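Local atomic coordinates of CRISPR-associated endonuclease Cas2 2 (Thermus thermophilus, PDB entry 1ZPW), a protein that probably acts as a divalent-metal-dependent endonuclease in CRISPR adaptive immunity, forming a homodimer that joins a Cas1 homodimer. Residues Y10-D15 with V19-L24; L25-E30 with R50-R55. One frame throughout, in Å; residues are numbered along the deposited sequence.

Contact 1 (Y10-D15 with V19-L24)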
loop_
_atom_site.group_PDB
_atom_site.type_symbol
_atom_site.label_atom_id
_atom_site.label_comp_id
_atom_site.label_asym_id
_atom_site.label_seq_id
_atom_site.Cartn_x
_atom_site.Cartn_y
_atom_site.Cartn_z
ATOM N N TYR A 10 0.164 -5.433 -2.751
ATOM C CA TYR A 10 -1.022 -5.828 -3.509
ATOM C C TYR A 10 -0.711 -6.780 -4.630
ATOM O O TYR A 10 0.398 -6.793 -5.188
ATOM C CB TYR A 10 -1.786 -4.621 -4.031
ATOM C CG TYR A 10 -0.964 -3.631 -4.811
ATOM C CD1 TYR A 10 -0.341 -2.562 -4.166
ATOM C CD2 TYR A 10 -0.793 -3.773 -6.198
ATOM C CE1 TYR A 10 0.405 -1.630 -4.867
ATOM C CE2 TYR A 10 -0.040 -2.835 -6.913
ATOM C CZ TYR A 10 0.543 -1.783 -6.248
ATOM O OH TYR A 10 1.306 -0.894 -6.964
ATOM N N ASP A 11 -1.692 -7.600 -4.936
ATOM C CA ASP A 11 -1.582 -8.596 -5.982
ATOM C C ASP A 11 -2.916 -8.506 -6.721
ATOM O O ASP A 11 -3.922 -9.055 -6.264
ATOM C CB ASP A 11 -1.435 -9.937 -5.269
ATOM C CG ASP A 11 -1.052 -11.044 -6.162
ATOM O OD1 ASP A 11 -1.194 -10.924 -7.416
ATOM O OD2 ASP A 11 -0.627 -12.125 -5.654
ATOM N N ILE A 12 -2.919 -7.761 -7.840
ATOM C CA ILE A 12 -4.136 -7.461 -8.606
ATOM C C ILE A 12 -3.900 -7.916 -10.046
ATOM O O ILE A 12 -3.091 -7.324 -10.735
ATOM C CB ILE A 12 -4.404 -5.924 -8.586
ATOM C CG1 ILE A 12 -4.276 -5.282 -7.190
ATOM C CG2 ILE A 12 -5.679 -5.543 -9.406
ATOM C CD1 ILE A 12 -5.227 -5.781 -6.181
ATOM N N PRO A 13 -4.554 -8.963 -10.489
ATOM C CA PRO A 13 -4.283 -9.469 -11.854
ATOM C C PRO A 13 -4.691 -8.552 -12.979
ATOM O O PRO A 13 -4.062 -8.555 -14.085
ATOM C CB PRO A 13 -4.997 -10.837 -11.894
ATOM C CG PRO A 13 -5.950 -10.849 -10.734
ATOM C CD PRO A 13 -5.446 -9.847 -9.723
ATOM N N ASP A 14 -5.715 -7.745 -12.727
ATOM C CA ASP A 14 -6.270 -6.867 -13.736
ATOM C C ASP A 14 -5.527 -5.547 -13.838
ATOM O O ASP A 14 -5.389 -4.812 -12.836
ATOM C CB ASP A 14 -7.740 -6.599 -13.447
ATOM C CG ASP A 14 -8.373 -5.708 -14.496
ATOM O OD1 ASP A 14 -8.641 -6.223 -15.625
ATOM O OD2 ASP A 14 -8.623 -4.504 -14.331
ATOM N N ASP A 15 -5.037 -5.217 -15.039
ATOM C CA ASP A 15 -4.208 -4.010 -15.161
ATOM C C ASP A 15 -4.949 -2.716 -14.796
ATOM O O ASP A 15 -4.374 -1.835 -14.158
ATOM C CB ASP A 15 -3.654 -3.859 -16.590
ATOM C CG ASP A 15 -2.534 -4.827 -16.911
ATOM O OD1 ASP A 15 -1.957 -5.512 -16.026
ATOM O OD2 ASP A 15 -2.161 -4.951 -18.106
ATOM N N VAL A 19 -3.923 -0.094 -11.841
ATOM C CA VAL A 19 -3.577 1.306 -12.085
ATOM C C VAL A 19 -4.403 2.172 -11.125
ATOM O O VAL A 19 -3.875 3.093 -10.498
ATOM C CB VAL A 19 -3.900 1.711 -13.549
ATOM C CG1 VAL A 19 -3.849 3.211 -13.663
ATOM C CG2 VAL A 19 -2.862 1.063 -14.486
ATOM N N LYS A 20 -5.702 1.859 -11.012
ATOM C CA LYS A 20 -6.553 2.655 -10.116
ATOM C C LYS A 20 -6.109 2.552 -8.658
ATOM O O LYS A 20 -6.074 3.565 -7.920
ATOM C CB LYS A 20 -8.005 2.219 -10.250
ATOM C CG LYS A 20 -8.566 2.599 -11.629
ATOM C CD LYS A 20 -10.004 2.162 -11.746
ATOM C CE LYS A 20 -10.509 2.419 -13.139
ATOM N NZ LYS A 20 -11.899 1.864 -13.268
ATOM N N LEU A 21 -5.723 1.338 -8.251
ATOM C CA LEU A 21 -5.277 1.145 -6.872
ATOM C C LEU A 21 -3.962 1.882 -6.624
ATOM O O LEU A 21 -3.817 2.534 -5.617
ATOM C CB LEU A 21 -5.139 -0.347 -6.542
ATOM C CG LEU A 21 -4.635 -0.584 -5.119
ATOM C CD1 LEU A 21 -5.613 -0.052 -4.058
ATOM C CD2 LEU A 21 -4.357 -2.061 -4.896
ATOM N N ALA A 22 -3.017 1.799 -7.549
ATOM C CA ALA A 22 -1.765 2.550 -7.384
ATOM C C ALA A 22 -1.991 4.049 -7.296
ATOM O O ALA A 22 -1.345 4.729 -6.494
ATOM C CB ALA A 22 -0.767 2.220 -8.501
ATOM N N ASN A 23 -2.892 4.568 -8.113
ATOM C CA ASN A 23 -3.200 5.985 -8.072
ATOM C C ASN A 23 -3.803 6.365 -6.735
ATOM O O ASN A 23 -3.485 7.422 -6.166
ATOM C CB ASN A 23 -4.131 6.362 -9.223
ATOM C CG ASN A 23 -3.446 6.323 -10.562
ATOM O OD1 ASN A 23 -2.217 6.486 -10.659
ATOM N ND2 ASN A 23 -4.228 6.115 -11.624
ATOM N N LEU A 24 -4.653 5.490 -6.201
ATOM C CA LEU A 24 -5.191 5.718 -4.854
ATOM C C LEU A 24 -4.085 5.753 -3.797
ATOM O O LEU A 24 -4.023 6.664 -2.963
ATOM C CB LEU A 24 -6.255 4.670 -4.541
ATOM C CG LEU A 24 -6.721 4.666 -3.086
ATOM C CD1 LEU A 24 -7.479 5.962 -2.844
ATOM C CD2 LEU A 24 -7.578 3.440 -2.772
#

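Contact 2 (L25-E30 with R50-R55)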
loop_
_atom_site.group_PDB
_atom_site.type_symbol
_atom_site.label_atom_id
_atom_site.label_comp_id
_atom_site.label_asym_id
_atom_site.label_seq_id
_atom_site.Cartn_x
_atom_site.Cartn_y
_atom_site.Cartn_z
ATOM N N LEU A 25 -3.178 4.768 -3.858
ATOM C CA LEU A 25 -2.125 4.677 -2.857
ATOM C C LEU A 25 -1.189 5.902 -2.836
ATOM O O LEU A 25 -0.687 6.263 -1.783
ATOM C CB LEU A 25 -1.326 3.371 -3.025
ATOM C CG LEU A 25 -2.182 2.129 -2.696
ATOM C CD1 LEU A 25 -1.323 0.860 -2.840
ATOM C CD2 LEU A 25 -2.773 2.155 -1.265
ATOM N N LYS A 26 -1.020 6.546 -3.985
ATOM C CA LYS A 26 -0.254 7.792 -4.074
ATOM C C LYS A 26 -0.779 8.891 -3.154
ATOM O O LYS A 26 -0.017 9.753 -2.715
ATOM C CB LYS A 26 -0.221 8.266 -5.528
ATOM C CG LYS A 26 0.576 7.349 -6.405
ATOM C CD LYS A 26 2.043 7.727 -6.453
ATOM C CE LYS A 26 2.777 6.750 -7.376
ATOM N NZ LYS A 26 4.156 7.133 -7.697
ATOM N N SER A 27 -2.078 8.865 -2.848
ATOM C CA SER A 27 -2.649 9.876 -1.962
ATOM C C SER A 27 -2.273 9.644 -0.490
ATOM O O SER A 27 -2.444 10.528 0.379
ATOM C CB SER A 27 -4.165 10.081 -2.245
ATOM O OG SER A 27 -4.893 8.989 -1.760
ATOM N N TYR A 28 -1.697 8.466 -0.190
ATOM C CA TYR A 28 -1.316 8.120 1.171
ATOM C C TYR A 28 0.160 7.852 1.370
ATOM O O TYR A 28 0.609 7.713 2.503
ATOM C CB TYR A 28 -2.036 6.851 1.647
ATOM C CG TYR A 28 -3.526 6.949 1.581
ATOM C CD1 TYR A 28 -4.254 7.498 2.617
ATOM C CD2 TYR A 28 -4.208 6.506 0.439
ATOM C CE1 TYR A 28 -5.658 7.592 2.522
ATOM C CE2 TYR A 28 -5.559 6.589 0.342
ATOM C CZ TYR A 28 -6.283 7.122 1.380
ATOM O OH TYR A 28 -7.647 7.171 1.253
ATOM N N GLY A 29 0.909 7.717 0.282
ATOM C CA GLY A 29 2.292 7.331 0.430
ATOM C C GLY A 29 2.989 7.188 -0.883
ATOM O O GLY A 29 2.530 7.731 -1.901
ATOM N N GLU A 30 4.089 6.437 -0.884
ATOM C CA GLU A 30 4.945 6.350 -2.056
ATOM C C GLU A 30 5.279 4.909 -2.392
ATOM O O GLU A 30 5.411 4.046 -1.507
ATOM C CB GLU A 30 6.270 7.136 -1.867
ATOM C CG GLU A 30 6.146 8.572 -1.361
ATOM C CD GLU A 30 5.438 9.458 -2.362
ATOM O OE1 GLU A 30 5.414 9.096 -3.539
ATOM O OE2 GLU A 30 4.903 10.520 -1.936
ATOM N N ARG A 50 -8.803 1.818 3.389
ATOM C CA ARG A 50 -9.583 0.588 3.186
ATOM C C ARG A 50 -10.888 0.837 2.477
ATOM O O ARG A 50 -11.245 0.109 1.531
ATOM C CB ARG A 50 -9.877 -0.119 4.490
ATOM C CG ARG A 50 -8.672 -0.680 5.197
ATOM C CD ARG A 50 -9.090 -1.749 6.196
ATOM N NE ARG A 50 -10.160 -1.161 7.005
ATOM C CZ ARG A 50 -9.988 -0.611 8.206
ATOM N NH1 ARG A 50 -11.031 -0.034 8.809
ATOM N NH2 ARG A 50 -8.811 -0.655 8.832
ATOM N N ARG A 51 -11.606 1.874 2.915
ATOM C CA ARG A 51 -12.887 2.207 2.331
ATOM C C ARG A 51 -12.767 2.477 0.835
ATOM O O ARG A 51 -13.578 1.973 0.042
ATOM C CB ARG A 51 -13.476 3.414 3.069
ATOM C CG ARG A 51 -14.602 4.176 2.397
ATOM C CD ARG A 51 -14.881 5.603 2.996
ATOM N NE ARG A 51 -14.704 5.722 4.451
ATOM C CZ ARG A 51 -15.507 5.158 5.369
ATOM N NH1 ARG A 51 -15.274 5.308 6.672
ATOM N NH2 ARG A 51 -16.541 4.427 4.975
ATOM N N ARG A 52 -11.733 3.221 0.448
ATOM C CA ARG A 52 -11.544 3.589 -0.952
ATOM C C ARG A 52 -11.000 2.409 -1.743
ATOM O O ARG A 52 -11.373 2.242 -2.904
ATOM C CB ARG A 52 -10.644 4.829 -1.037
ATOM C CG ARG A 52 -11.337 6.062 -0.403
ATOM C CD ARG A 52 -10.571 7.345 -0.415
ATOM N NE ARG A 52 -10.413 7.890 -1.760
ATOM C CZ ARG A 52 -9.519 8.836 -2.062
ATOM N NH1 ARG A 52 -8.715 9.329 -1.115
ATOM N NH2 ARG A 52 -9.420 9.282 -3.303
ATOM N N ALA A 53 -10.127 1.609 -1.132
ATOM C CA ALA A 53 -9.569 0.440 -1.835
ATOM C C ALA A 53 -10.691 -0.560 -2.124
ATOM O O ALA A 53 -10.783 -1.113 -3.205
ATOM C CB ALA A 53 -8.456 -0.214 -1.018
ATOM N N ARG A 54 -11.604 -0.697 -1.171
ATOM C CA ARG A 54 -12.730 -1.602 -1.367
ATOM C C ARG A 54 -13.614 -1.250 -2.553
ATOM O O ARG A 54 -14.219 -2.149 -3.157
ATOM C CB ARG A 54 -13.575 -1.600 -0.116
ATOM C CG ARG A 54 -12.989 -2.343 1.013
ATOM C CD ARG A 54 -13.932 -2.226 2.205
ATOM N NE ARG A 54 -13.379 -2.720 3.443
ATOM C CZ ARG A 54 -13.303 -3.999 3.741
ATOM N NH1 ARG A 54 -13.721 -4.917 2.875
ATOM N NH2 ARG A 54 -12.802 -4.369 4.900
ATOM N N ARG A 55 -13.747 0.024 -2.883
ATOM C CA ARG A 55 -14.552 0.410 -4.034
ATOM C C ARG A 55 -13.912 -0.142 -5.301
ATOM O O ARG A 55 -14.620 -0.444 -6.255
ATOM C CB ARG A 55 -14.757 1.929 -4.173
ATOM C CG ARG A 55 -15.345 2.614 -2.958
ATOM C CD ARG A 55 -15.492 4.138 -3.081
ATOM N NE ARG A 55 -16.289 4.667 -1.976
ATOM C CZ ARG A 55 -16.059 5.809 -1.354
ATOM N NH1 ARG A 55 -15.046 6.580 -1.736
ATOM N NH2 ARG A 55 -16.837 6.175 -0.331
#

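Contact 1 (Y10-D15 with V19-L24)
Leu-21 pushes one methyl, CD2, against the base of the Tyr-10 side chain, and this is where helix 15-26 settles onto the end of strand 4-11. The two segments belong to the first beta-alpha unit of the ferredoxin-like fold of Cas2: the strand runs out at Asp-11, a short turn reverses the chain, and the helix packs back over the strand. The packing is tight on the inner side. Leu-21 CD2 lies 3.7 Å from Tyr-10 CB and equally near Tyr-10 CG, while the two side chains run past each other in opposite directions. With CG swung opposite the backbone N (chi1 178°), Leu-21 reaches out from the helix, and CD2 is the branch that meets Tyr-10. Ile-12 crosses it at about a right angle, its CG1 4.0 Å from Leu-21 CD2, although this side chain was modelled in two conformers and the detail is less certain. At the far end of the ring, Tyr-10 OH passes 4.0 Å from the methyl CB of Ala-22; the hydroxyl finds its hydrogen-bonding partner in Arg-31.

The other side of the contact is looser and solvent-exposed. Asp-11, predicted to bind the catalytic magnesium ion, has its CB turned away from the helix and makes no contact with 19-24. Asp-14 is the N-cap, its OD2 accepting from Arg-17 N. Arg-18 straps the turn to the first helical turn, with a salt bridge to Asp-15 and a hydrogen bond to Ile-12 O. Here the segments meet through helical backbone: Val-19 N donates to Asp-15 O over 2.9 Å, bent to 155° at the hydrogen. Val-19 chi1 of 166° sets CG2 beside its own N, which brings that methyl to 3.3 Å from the same Asp-15 O.

Contact 2 (L25-E30 with R50-R55)
The Tyr-28 ring and the Arg-52 guanidinium meet at a slant, their planes 60° apart, so the pair is not stacked. What joins them is the phenol oxygen: Arg-52 NH1 reaches Tyr-28 OH at 3.4 Å in a weak hydrogen bond, bent to 137° at the hydrogen. The aliphatic part of the arginine comes just as close, with CD 3.4 Å from Tyr-28 OH. A bend at chi3 (69°) folds the end of the Arg-52 chain round the hydroxyl, so that CD and NH1 both touch it. Ser-27 OG approaches NH1 too, but at 3.9 Å from Arg-52 NH1 it is merely a neighbour; its hydrogen bond goes back to Leu-24 O, one helical turn earlier. The firmer partner of Tyr-28 OH is Asp-48, a turn before Arg-52 on helix 43-56, whose OD1 also forms a long, weak ion pair with Arg-52 NH1. The tyrosine also packs against Cys-39 and Leu-41 of strand 36-41. The contact thus ties the turn between helix 15-26 and strand 29-33 to helix 43-56 at the protein surface, joining the two helices that lie on the sheet in this ferredoxin-like fold.

How the contacts relate
Both contacts draw on helix 15-26 and the same antiparallel sheet, and they follow one another along the chain with centres about 10 Å apart. Leu-24 makes the main join: its CD2 lies 3.5 Å from Ala-53 N, and its CD1 3.6 Å from Arg-52 CZ, the guanidinium carbon of contact 2. On the sheet side, Tyr-10 CE1 of contact 1 packs at 3.6 Å against Leu-25 CD1. Leu-21, which packs on Tyr-10, also places CD1 4.2 Å from Ala-53 CB, so side-chain packing runs from the strand end through helix 15-26 to helix 43-56. The predicted magnesium ligand sits at the contact 1 end, with Asp-11 CG 20.7 Å from Tyr-28 OH, so contact 2 is remote from that site.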